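Local coordinates for hemin degrading factor (Pseudomonas aeruginosa, PDB 4MF9), which binds heme and probably serves in its trafficking and degradation, at residues H215-L220 and V311-T316; G207-K212 and G237-R242; I319-E324 and E344-D349. One frame throughout, in Å; residues are numbered along the deposited sequence.

Contact 1: H215-L220 and V311-T316; sequences HHFHAL and VRKPST. With HEM (protoporphyrin IX containing Fe), chain C.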
loop_
_atom_site.group_PDB
_atom_site.type_symbol
_atom_site.label_atom_id
_atom_site.label_comp_id
_atom_site.label_asym_id
_atom_site.label_seq_id
_atom_site.Cartn_x
_atom_site.Cartn_y
_atom_site.Cartn_z
ATOM N N HIS A 215 2.588 -0.591 -17.499
ATOM C CA HIS A 215 2.037 -1.830 -16.964
ATOM C C HIS A 215 2.744 -3.096 -17.390
ATOM O O HIS A 215 2.517 -4.120 -16.833
ATOM C CB HIS A 215 0.562 -1.909 -17.224
ATOM C CG HIS A 215 -0.197 -0.881 -16.478
ATOM N ND1 HIS A 215 -0.510 0.339 -17.016
ATOM C CD2 HIS A 215 -0.667 -0.872 -15.213
ATOM C CE1 HIS A 215 -1.178 1.041 -16.120
ATOM N NE2 HIS A 215 -1.286 0.322 -15.023
ATOM N N HIS A 216 3.579 -2.993 -18.390
ATOM C CA HIS A 216 4.280 -4.123 -18.950
ATOM C C HIS A 216 5.648 -4.299 -18.345
ATOM O O HIS A 216 6.380 -5.162 -18.689
ATOM C CB HIS A 216 4.450 -3.868 -20.440
ATOM C CG HIS A 216 3.177 -3.710 -21.176
ATOM N ND1 HIS A 216 1.966 -4.078 -20.660
ATOM C CD2 HIS A 216 2.936 -3.272 -22.425
ATOM C CE1 HIS A 216 1.027 -3.832 -21.545
ATOM N NE2 HIS A 216 1.591 -3.319 -22.615
ATOM N N PHE A 217 5.995 -3.416 -17.457
ATOM C CA PHE A 217 7.331 -3.420 -16.875
ATOM C C PHE A 217 7.553 -4.709 -16.094
ATOM O O PHE A 217 8.577 -5.383 -16.249
ATOM C CB PHE A 217 7.514 -2.197 -15.976
ATOM C CG PHE A 217 8.934 -1.981 -15.515
ATOM C CD1 PHE A 217 9.912 -1.542 -16.403
ATOM C CD2 PHE A 217 9.285 -2.203 -14.191
ATOM C CE1 PHE A 217 11.215 -1.324 -15.967
ATOM C CE2 PHE A 217 10.583 -2.002 -13.752
ATOM C CZ PHE A 217 11.547 -1.559 -14.633
ATOM N N HIS A 218 6.566 -5.089 -15.337
ATOM C CA HIS A 218 6.706 -6.227 -14.489
ATOM C C HIS A 218 7.044 -7.483 -15.286
ATOM O O HIS A 218 7.911 -8.215 -14.959
ATOM C CB HIS A 218 5.387 -6.383 -13.764
ATOM C CG HIS A 218 5.521 -7.044 -12.452
ATOM N ND1 HIS A 218 6.315 -6.534 -11.455
ATOM C CD2 HIS A 218 5.042 -8.214 -11.997
ATOM C CE1 HIS A 218 6.311 -7.367 -10.441
ATOM N NE2 HIS A 218 5.530 -8.381 -10.735
ATOM N N ALA A 219 6.339 -7.699 -16.347
ATOM C CA ALA A 219 6.595 -8.830 -17.164
ATOM C C ALA A 219 7.999 -8.811 -17.727
ATOM O O ALA A 219 8.517 -9.799 -17.948
ATOM C CB ALA A 219 5.541 -8.923 -18.242
ATOM N N LEU A 220 8.528 -7.646 -17.998
ATOM C CA LEU A 220 9.872 -7.481 -18.514
ATOM C C LEU A 220 10.920 -7.932 -17.505
ATOM O O LEU A 220 11.892 -8.538 -17.828
ATOM C CB LEU A 220 10.066 -6.002 -18.904
ATOM C CG LEU A 220 11.468 -5.527 -19.235
ATOM C CD1 LEU A 220 12.081 -6.171 -20.455
ATOM C CD2 LEU A 220 11.583 -4.031 -19.272
ATOM N N VAL A 311 13.443 7.116 -12.632
ATOM C CA VAL A 311 13.282 6.078 -13.658
ATOM C C VAL A 311 12.492 6.626 -14.831
ATOM O O VAL A 311 11.520 7.359 -14.626
ATOM C CB VAL A 311 12.531 4.852 -13.093
ATOM C CG1 VAL A 311 12.452 3.716 -14.137
ATOM C CG2 VAL A 311 13.203 4.352 -11.824
ATOM N N ARG A 312 12.895 6.270 -16.044
ATOM C CA ARG A 312 12.214 6.670 -17.234
ATOM C C ARG A 312 11.856 5.435 -18.083
ATOM O O ARG A 312 12.708 4.658 -18.417
ATOM C CB ARG A 312 12.983 7.715 -18.052
ATOM C CG ARG A 312 13.836 8.701 -17.286
ATOM C CD ARG A 312 14.628 9.627 -18.206
ATOM N NE ARG A 312 15.324 10.620 -17.455
ATOM C CZ ARG A 312 16.522 10.460 -16.956
ATOM N NH1 ARG A 312 17.178 9.354 -17.170
ATOM N NH2 ARG A 312 17.047 11.411 -16.229
ATOM N N LYS A 313 10.600 5.282 -18.395
ATOM C CA LYS A 313 10.124 4.165 -19.167
ATOM C C LYS A 313 9.349 4.642 -20.415
ATOM O O LYS A 313 8.495 5.444 -20.320
ATOM C CB LYS A 313 9.229 3.254 -18.318
ATOM C CG LYS A 313 9.691 2.925 -16.927
ATOM C CD LYS A 313 8.873 1.813 -16.285
ATOM C CE LYS A 313 7.967 2.366 -15.203
ATOM N NZ LYS A 313 8.573 2.534 -13.872
ATOM N N PRO A 314 9.693 4.128 -21.580
ATOM C CA PRO A 314 8.958 4.426 -22.798
ATOM C C PRO A 314 7.569 3.802 -22.700
ATOM O O PRO A 314 7.391 2.900 -21.971
ATOM C CB PRO A 314 9.725 3.696 -23.897
ATOM C CG PRO A 314 10.827 3.051 -23.281
ATOM C CD PRO A 314 10.719 3.123 -21.810
ATOM N N SER A 315 6.637 4.340 -23.458
ATOM C CA SER A 315 5.296 3.779 -23.516
ATOM C C SER A 315 4.605 4.367 -24.739
ATOM O O SER A 315 5.116 5.312 -25.346
ATOM C CB SER A 315 4.505 4.123 -22.248
ATOM O OG SER A 315 4.063 5.470 -22.263
ATOM N N THR A 316 3.431 3.857 -25.061
ATOM C CA THR A 316 2.648 4.325 -26.185
ATOM C C THR A 316 2.288 5.774 -26.037
ATOM O O THR A 316 2.105 6.435 -26.996
ATOM C CB THR A 316 1.365 3.504 -26.390
ATOM O OG1 THR A 316 0.651 3.448 -25.160
ATOM C CG2 THR A 316 1.694 2.152 -26.768
HETATM C CHA HEM C . 0.677 2.982 -13.093
HETATM C CHB HEM C . -3.633 4.490 -14.348
HETATM C CHC HEM C . -5.259 -0.020 -13.980
HETATM C CHD HEM C . -1.247 -1.163 -11.630
HETATM C C1A HEM C . -0.345 3.764 -13.551
HETATM C C2A HEM C . -0.226 5.116 -13.981
HETATM C C3A HEM C . -1.422 5.515 -14.346
HETATM C C4A HEM C . -2.286 4.448 -14.101
HETATM C CMA HEM C . -1.765 6.887 -14.853
HETATM C CAA HEM C . 0.997 5.958 -14.069
HETATM C CBA HEM C . 1.243 6.703 -15.406
HETATM C CGA HEM C . 1.651 5.686 -16.409
HETATM O O1A HEM C . 1.170 5.675 -17.539
HETATM O O2A HEM C . 2.463 4.871 -16.063
HETATM C C1B HEM C . -4.402 3.334 -14.356
HETATM C C2B HEM C . -5.738 3.410 -14.777
HETATM C C3B HEM C . -6.239 2.169 -14.704
HETATM C C4B HEM C . -5.139 1.316 -14.201
HETATM C CMB HEM C . -6.441 4.643 -15.259
HETATM C CAB HEM C . -7.643 1.847 -15.097
HETATM C CBB HEM C . -8.368 0.891 -14.603
HETATM C C1C HEM C . -4.331 -0.746 -13.330
HETATM C C2C HEM C . -4.424 -2.097 -13.066
HETATM C C3C HEM C . -3.289 -2.444 -12.399
HETATM C C4C HEM C . -2.480 -1.284 -12.240
HETATM C CMC HEM C . -5.548 -3.003 -13.464
HETATM C CAC HEM C . -2.978 -3.770 -11.922
HETATM C CBC HEM C . -1.959 -3.880 -11.122
HETATM C C1D HEM C . -0.349 -0.111 -11.855
HETATM C C2D HEM C . 1.078 -0.100 -11.412
HETATM C C3D HEM C . 1.587 1.051 -11.844
HETATM C C4D HEM C . 0.489 1.739 -12.530
HETATM C CMD HEM C . 1.864 -1.140 -10.642
HETATM C CAD HEM C . 3.001 1.530 -11.639
HETATM C CBD HEM C . 3.780 1.343 -12.940
HETATM C CGD HEM C . 5.276 1.412 -12.926
HETATM O O1D HEM C . 5.770 2.156 -13.747
HETATM O O2D HEM C . 5.992 0.752 -12.189
HETATM N NA HEM C . -1.628 3.371 -13.623
HETATM N NB HEM C . -4.063 2.080 -14.024
HETATM N NC HEM C . -3.173 -0.307 -12.836
HETATM N ND HEM C . -0.631 1.010 -12.502
HETATM FE FE HEM C . -2.240 1.479 -13.256
#
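Phe-217 and Lys-313 meet beside the heme, the two side chains crossing at about a right angle. CD of Lys-313 comes 3.5 Å from CD1 of Phe-217, and the chain then bends at chi3 and chi4, which carries its ammonium back over the ring. NZ lies 4.8 Å from the centroid of the Phe-217 ring and only 8° off the ring normal, a cation-pi contact over the face. Phenylalanine suits this buried place because it offers apolar carbon to the lysine methylenes and pi electrons to the charge. CG of Phe-217 stands anti to the backbone N (chi1 -170°), turning the ring from helix 217-224 toward strand 307-313. There it also meets Trp-208 edge-to-face. The charge itself is paired with Glu-324 in a salt bridge, and NZ lies near a heme propionate, although the model is too tight there for the detail to be trusted.

Two residues before Phe-217, His-215 is the axial ligand, its NE2 2.3 Å from the heme iron. Its other nitrogen, ND1, is hydrogen-bonded to Asp-213, which helps fix the rotation of the imidazole. The chemistry is thus divided: a histidine grips the metal, while a lysine held over an aromatic ring and paired with Glu-324 brings positive charge to the propionate side, where it probably offsets the negative carboxylate.

Contact 2: G207-K212 and G237-R242; sequences GWAALK and GEWAER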
loop_
_atom_site.group_PDB
_atom_site.type_symbol
_atom_site.label_atom_id
_atom_site.label_comp_id
_atom_site.label_asym_id
_atom_site.label_seq_id
_atom_site.Cartn_x
_atom_site.Cartn_y
_atom_site.Cartn_z
ATOM N N GLY A 207 14.573 -4.637 -24.515
ATOM C CA GLY A 207 13.177 -4.692 -24.121
ATOM C C GLY A 207 12.702 -3.418 -23.442
ATOM O O GLY A 207 11.557 -2.991 -23.646
ATOM N N TRP A 208 13.574 -2.812 -22.636
ATOM C CA TRP A 208 13.253 -1.559 -21.941
ATOM C C TRP A 208 12.927 -0.459 -22.946
ATOM O O TRP A 208 11.896 0.207 -22.840
ATOM C CB TRP A 208 14.425 -1.113 -21.054
ATOM C CG TRP A 208 14.086 0.016 -20.084
ATOM C CD1 TRP A 208 13.588 1.257 -20.393
ATOM C CD2 TRP A 208 14.255 -0.002 -18.661
ATOM N NE1 TRP A 208 13.426 2.001 -19.245
ATOM C CE2 TRP A 208 13.825 1.247 -18.168
ATOM C CE3 TRP A 208 14.724 -0.959 -17.755
ATOM C CZ2 TRP A 208 13.862 1.569 -16.807
ATOM C CZ3 TRP A 208 14.760 -0.639 -16.407
ATOM C CH2 TRP A 208 14.330 0.613 -15.945
ATOM N N ALA A 209 13.792 -0.291 -23.920
ATOM C CA ALA A 209 13.633 0.675 -24.984
ATOM C C ALA A 209 12.323 0.410 -25.781
ATOM O O ALA A 209 11.728 1.304 -26.276
ATOM C CB ALA A 209 14.843 0.611 -25.890
ATOM N N ALA A 210 11.911 -0.835 -25.845
ATOM C CA ALA A 210 10.726 -1.272 -26.574
ATOM C C ALA A 210 9.392 -1.220 -25.791
ATOM O O ALA A 210 8.327 -1.380 -26.332
ATOM C CB ALA A 210 10.990 -2.646 -27.152
ATOM N N LEU A 211 9.444 -0.851 -24.525
ATOM C CA LEU A 211 8.264 -0.842 -23.681
ATOM C C LEU A 211 7.167 -0.034 -24.237
ATOM O O LEU A 211 7.395 1.013 -24.704
ATOM C CB LEU A 211 8.635 -0.287 -22.330
ATOM C CG LEU A 211 8.965 -1.431 -21.428
ATOM C CD1 LEU A 211 9.781 -0.988 -20.237
ATOM C CD2 LEU A 211 7.661 -2.096 -21.020
ATOM N N LYS A 212 5.943 -0.580 -24.268
ATOM C CA LYS A 212 4.803 0.180 -24.714
ATOM C C LYS A 212 3.774 0.705 -23.678
ATOM O O LYS A 212 3.043 1.584 -23.907
ATOM C CB LYS A 212 4.135 -0.492 -25.887
ATOM C CG LYS A 212 5.152 -1.006 -26.867
ATOM C CD LYS A 212 5.127 -0.288 -28.181
ATOM C CE LYS A 212 6.230 0.733 -28.502
ATOM N NZ LYS A 212 7.621 0.279 -28.843
ATOM N N GLY A 237 22.151 5.078 -17.264
ATOM C CA GLY A 237 21.708 6.385 -16.808
ATOM C C GLY A 237 20.588 7.047 -17.584
ATOM O O GLY A 237 19.832 7.836 -17.020
ATOM N N GLU A 238 20.443 6.731 -18.866
ATOM C CA GLU A 238 19.342 7.331 -19.616
ATOM C C GLU A 238 17.979 6.783 -19.165
ATOM O O GLU A 238 16.946 7.431 -19.361
ATOM C CB GLU A 238 19.539 7.163 -21.128
ATOM C CG GLU A 238 19.349 5.761 -21.675
ATOM C CD GLU A 238 20.577 4.886 -21.533
ATOM O OE1 GLU A 238 21.351 5.079 -20.576
ATOM O OE2 GLU A 238 20.763 3.990 -22.383
ATOM N N TRP A 239 17.978 5.599 -18.558
ATOM C CA TRP A 239 16.717 4.963 -18.145
ATOM C C TRP A 239 16.496 5.049 -16.631
ATOM O O TRP A 239 15.352 5.058 -16.154
ATOM C CB TRP A 239 16.672 3.486 -18.575
ATOM C CG TRP A 239 16.725 3.237 -20.070
ATOM C CD1 TRP A 239 17.658 2.492 -20.745
ATOM C CD2 TRP A 239 15.819 3.741 -21.068
ATOM N NE1 TRP A 239 17.385 2.498 -22.101
ATOM C CE2 TRP A 239 16.265 3.258 -22.326
ATOM C CE3 TRP A 239 14.674 4.549 -21.024
ATOM C CZ2 TRP A 239 15.602 3.556 -23.526
ATOM C CZ3 TRP A 239 14.019 4.850 -22.223
ATOM C CH2 TRP A 239 14.487 4.346 -23.459
ATOM N N ALA A 240 17.588 5.078 -15.874
ATOM C CA ALA A 240 17.485 5.066 -14.411
ATOM C C ALA A 240 18.754 5.580 -13.758
ATOM O O ALA A 240 19.851 5.126 -14.092
ATOM C CB ALA A 240 17.174 3.666 -13.917
ATOM N N GLU A 241 18.593 6.494 -12.817
ATOM C CA GLU A 241 19.697 7.077 -12.079
ATOM C C GLU A 241 19.430 7.096 -10.598
ATOM O O GLU A 241 18.426 7.520 -10.226
ATOM C CB GLU A 241 19.902 8.525 -12.502
ATOM C CG GLU A 241 20.057 8.785 -13.973
ATOM C CD GLU A 241 20.224 10.275 -14.284
ATOM O OE1 GLU A 241 21.318 10.679 -14.567
ATOM O OE2 GLU A 241 19.302 11.026 -14.255
ATOM N N ARG A 242 20.371 6.691 -9.801
ATOM C CA ARG A 242 20.247 6.797 -8.338
ATOM C C ARG A 242 20.319 8.235 -7.837
ATOM O O ARG A 242 21.074 8.998 -8.324
ATOM C CB ARG A 242 21.246 5.915 -7.636
ATOM C CG ARG A 242 20.790 5.325 -6.314
ATOM C CD ARG A 242 21.831 4.351 -5.852
ATOM N NE ARG A 242 21.606 3.763 -4.573
ATOM C CZ ARG A 242 22.299 4.054 -3.495
ATOM N NH1 ARG A 242 23.228 4.951 -3.567
ATOM N NH2 ARG A 242 22.057 3.485 -2.345
#
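Trp-239 lays its indole across that of Trp-208, the two side chains running antiparallel as they overlap. Followed outward, the contact starts at CB of Trp-239, a CH-pi donor 3.9 Å from the centroid of the five-membered ring of Trp-208 and over its face. CG comes next, 3.6 Å from NE1 of Trp-208. CD2, a ring-fusion carbon, and its benzo neighbour CE3 then press closest: CD2 is 3.4 Å from CD1 of Trp-208, and CE3 is 3.3 Å from NE1 of the same ring. Further out, CZ3 still lies 4.1 Å from CD1 of Trp-208, and only the CZ2 and CH2 side of the benzo ring leaves that indole and reaches the helix itself, with CZ2 3.8 Å from CA of Ala-209 and 3.9 Å from its CB. The small alanine lets the broad indole come right up to the helix backbone.

The planes of the two five-membered rings are inclined at 34°, an oblique meeting. CG of Trp-239 is anti to its own carbonyl carbon (chi1 -62°), which aims the indole at helix 201-210. CG of Glu-238 lies over the rim of its opposite face. NE1 of Trp-208, though covered by Trp-239, is satisfied by a hydrogen bond to the carbonyl of Arg-312; tryptophan thus combines a wide apolar surface with one polar anchor on the sheet. This is helix-on-sheet-edge packing through two tryptophans: the C-terminal part of helix 201-210 rests where the chain enters 240-243, an outermost strand of an antiparallel sheet in the C-terminal HemS/ChuX half.

Contact 3: I319-E324 and E344-D349; sequences IVTSWE and EPERDD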
loop_
_atom_site.group_PDB
_atom_site.type_symbol
_atom_site.label_atom_id
_atom_site.label_comp_id
_atom_site.label_asym_id
_atom_site.label_seq_id
_atom_site.Cartn_x
_atom_site.Cartn_y
_atom_site.Cartn_z
ATOM N N ILE A 319 7.414 8.822 -23.004
ATOM C CA ILE A 319 8.161 8.585 -21.808
ATOM C C ILE A 319 7.427 8.910 -20.493
ATOM O O ILE A 319 6.876 9.914 -20.369
ATOM C CB ILE A 319 9.460 9.353 -21.873
ATOM C CG1 ILE A 319 10.190 8.941 -23.160
ATOM C CG2 ILE A 319 10.252 9.211 -20.604
ATOM C CD1 ILE A 319 11.278 7.940 -23.018
ATOM N N VAL A 320 7.534 8.012 -19.538
ATOM C CA VAL A 320 6.967 8.243 -18.210
ATOM C C VAL A 320 8.084 8.281 -17.185
ATOM O O VAL A 320 8.849 7.328 -17.056
ATOM C CB VAL A 320 5.946 7.146 -17.790
ATOM C CG1 VAL A 320 5.480 7.379 -16.323
ATOM C CG2 VAL A 320 4.758 7.133 -18.719
ATOM N N THR A 321 8.162 9.379 -16.445
ATOM C CA THR A 321 9.188 9.538 -15.429
ATOM C C THR A 321 8.604 9.328 -14.035
ATOM O O THR A 321 7.529 9.832 -13.730
ATOM C CB THR A 321 9.796 10.943 -15.498
ATOM O OG1 THR A 321 10.139 11.237 -16.861
ATOM C CG2 THR A 321 11.042 11.025 -14.631
ATOM N N SER A 322 9.320 8.591 -13.194
ATOM C CA SER A 322 8.875 8.316 -11.833
ATOM C C SER A 322 10.082 8.341 -10.918
ATOM O O SER A 322 11.215 8.237 -11.390
ATOM C CB SER A 322 8.222 6.938 -11.757
ATOM O OG SER A 322 9.152 5.931 -12.116
ATOM N N TRP A 323 9.836 8.500 -9.617
ATOM C CA TRP A 323 10.848 8.272 -8.592
ATOM C C TRP A 323 10.406 7.050 -7.798
ATOM O O TRP A 323 9.225 6.920 -7.462
ATOM C CB TRP A 323 10.952 9.472 -7.647
ATOM C CG TRP A 323 11.722 10.633 -8.216
ATOM C CD1 TRP A 323 11.896 10.945 -9.539
ATOM C CD2 TRP A 323 12.436 11.624 -7.473
ATOM N NE1 TRP A 323 12.665 12.085 -9.658
ATOM C CE2 TRP A 323 13.006 12.519 -8.402
ATOM C CE3 TRP A 323 12.631 11.852 -6.105
ATOM C CZ2 TRP A 323 13.769 13.613 -8.010
ATOM C CZ3 TRP A 323 13.393 12.941 -5.719
ATOM C CH2 TRP A 323 13.952 13.810 -6.669
ATOM N N GLU A 324 11.347 6.152 -7.518
ATOM C CA GLU A 324 11.050 4.895 -6.842
ATOM C C GLU A 324 12.014 4.709 -5.668
ATOM O O GLU A 324 13.236 4.715 -5.833
ATOM C CB GLU A 324 11.099 3.734 -7.857
ATOM C CG GLU A 324 10.205 4.028 -9.071
ATOM C CD GLU A 324 10.075 2.896 -10.067
ATOM O OE1 GLU A 324 10.655 1.808 -9.849
ATOM O OE2 GLU A 324 9.376 3.108 -11.080
ATOM N N GLU A 344 -2.816 10.562 -22.374
ATOM C CA GLU A 344 -2.084 11.778 -22.281
ATOM C C GLU A 344 -0.626 11.445 -21.952
ATOM O O GLU A 344 -0.333 10.472 -21.297
ATOM C CB GLU A 344 -2.662 12.725 -21.244
ATOM C CG GLU A 344 -4.109 12.542 -20.859
ATOM C CD GLU A 344 -4.499 13.581 -19.851
ATOM O OE1 GLU A 344 -3.843 13.716 -18.825
ATOM O OE2 GLU A 344 -5.412 14.335 -20.132
ATOM N N PRO A 345 0.255 12.266 -22.451
ATOM C CA PRO A 345 1.664 12.218 -22.099
ATOM C C PRO A 345 1.836 12.839 -20.728
ATOM O O PRO A 345 0.928 13.512 -20.300
ATOM C CB PRO A 345 2.285 13.124 -23.144
ATOM C CG PRO A 345 1.232 14.094 -23.420
ATOM C CD PRO A 345 -0.002 13.288 -23.465
ATOM N N GLU A 346 2.957 12.674 -20.070
ATOM C CA GLU A 346 3.127 13.261 -18.775
ATOM C C GLU A 346 3.264 14.752 -18.927
ATOM O O GLU A 346 3.522 15.220 -19.995
ATOM C CB GLU A 346 4.277 12.610 -17.983
ATOM C CG GLU A 346 5.699 13.038 -18.338
ATOM C CD GLU A 346 6.780 12.279 -17.596
ATOM O OE1 GLU A 346 6.486 11.583 -16.650
ATOM O OE2 GLU A 346 7.944 12.362 -17.985
ATOM N N ARG A 347 3.044 15.496 -17.862
ATOM C CA ARG A 347 3.081 16.940 -17.912
ATOM C C ARG A 347 4.496 17.478 -17.799
ATOM O O ARG A 347 5.313 16.872 -17.194
ATOM C CB ARG A 347 2.144 17.563 -16.883
ATOM C CG ARG A 347 0.850 16.816 -16.766
ATOM C CD ARG A 347 -0.212 17.435 -15.910
ATOM N NE ARG A 347 0.220 18.449 -14.974
ATOM C CZ ARG A 347 -0.551 19.436 -14.556
ATOM N NH1 ARG A 347 -1.814 19.513 -14.922
ATOM N NH2 ARG A 347 -0.066 20.318 -13.759
ATOM N N ASP A 348 4.778 18.596 -18.421
ATOM C CA ASP A 348 6.106 19.142 -18.418
ATOM C C ASP A 348 6.553 19.557 -17.045
ATOM O O ASP A 348 7.671 19.419 -16.718
ATOM C CB ASP A 348 6.205 20.338 -19.392
ATOM C CG ASP A 348 5.736 20.019 -20.807
ATOM O OD1 ASP A 348 5.226 20.879 -21.527
ATOM O OD2 ASP A 348 5.866 18.907 -21.241
ATOM N N ASP A 349 5.649 20.063 -16.250
ATOM C CA ASP A 349 5.997 20.537 -14.943
ATOM C C ASP A 349 6.490 19.399 -14.058
ATOM O O ASP A 349 7.435 19.514 -13.333
ATOM C CB ASP A 349 4.874 21.436 -14.307
ATOM C CG ASP A 349 3.538 20.721 -14.129
ATOM O OD1 ASP A 349 2.521 21.390 -13.864
ATOM O OD2 ASP A 349 3.490 19.507 -14.288
#
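The carboxylate of Glu-346 turns both its oxygens to Thr-321, each met on its syn side. The backbone N of Thr-321 bonds to OE1 of Glu-346 at 2.8 Å, nearly straight at 170° though 29° out of the carboxylate plane. The hydroxyl OG1 of Thr-321 gives its proton to the syn lone pair of Glu-346 OE2 at 2.7 Å. Threonine can do both because OG1 sits beside its own backbone N (chi1 -49°), presenting two donors to one acid. Glutamate is long enough to bridge from the loop ahead of helix 348-355 to the start of strand 320-326, its chain running extended beyond CG.

OE2 has a second partner, the NE of Arg-351 in that helix, in a salt bridge, so a cation as well as a hydroxyl meets the same oxygen. Trp-350 ties in the same place, its NE1 bonding to the carbonyl of Thr-321. On the strand, the preceding residue, Val-320, touches the heme. With two donors from Thr-321 and an arginine gathered round it, the buried carboxylate is probably ionised, and its negative charge is probably balanced by Arg-351 while it ties the helix approach to a strand of the heme pocket.

Overall arrangement
All three contacts gather on one side of the chain's centre and reach the same antiparallel sheet, where strands 320-326, 307-313 and 240-243 lie side by side in that order. Centres of contacts 1 and 2 are about 8 Å apart, those of 1 and 3 about 12 Å, and those of 2 and 3 about 13 Å. Along the chain the segments of contacts 1 and 2 alternate, and contact 3 follows both. Backbone bonds join them: Thr-316 with Lys-212, Arg-312 with Trp-239, Val-311 with Ser-322. The side-chain contacts set helices 201-210 and 217-224, and the approach to helix 348-355, against these strands, and contacts 1 and 3 bring residues of this sheet to the heme.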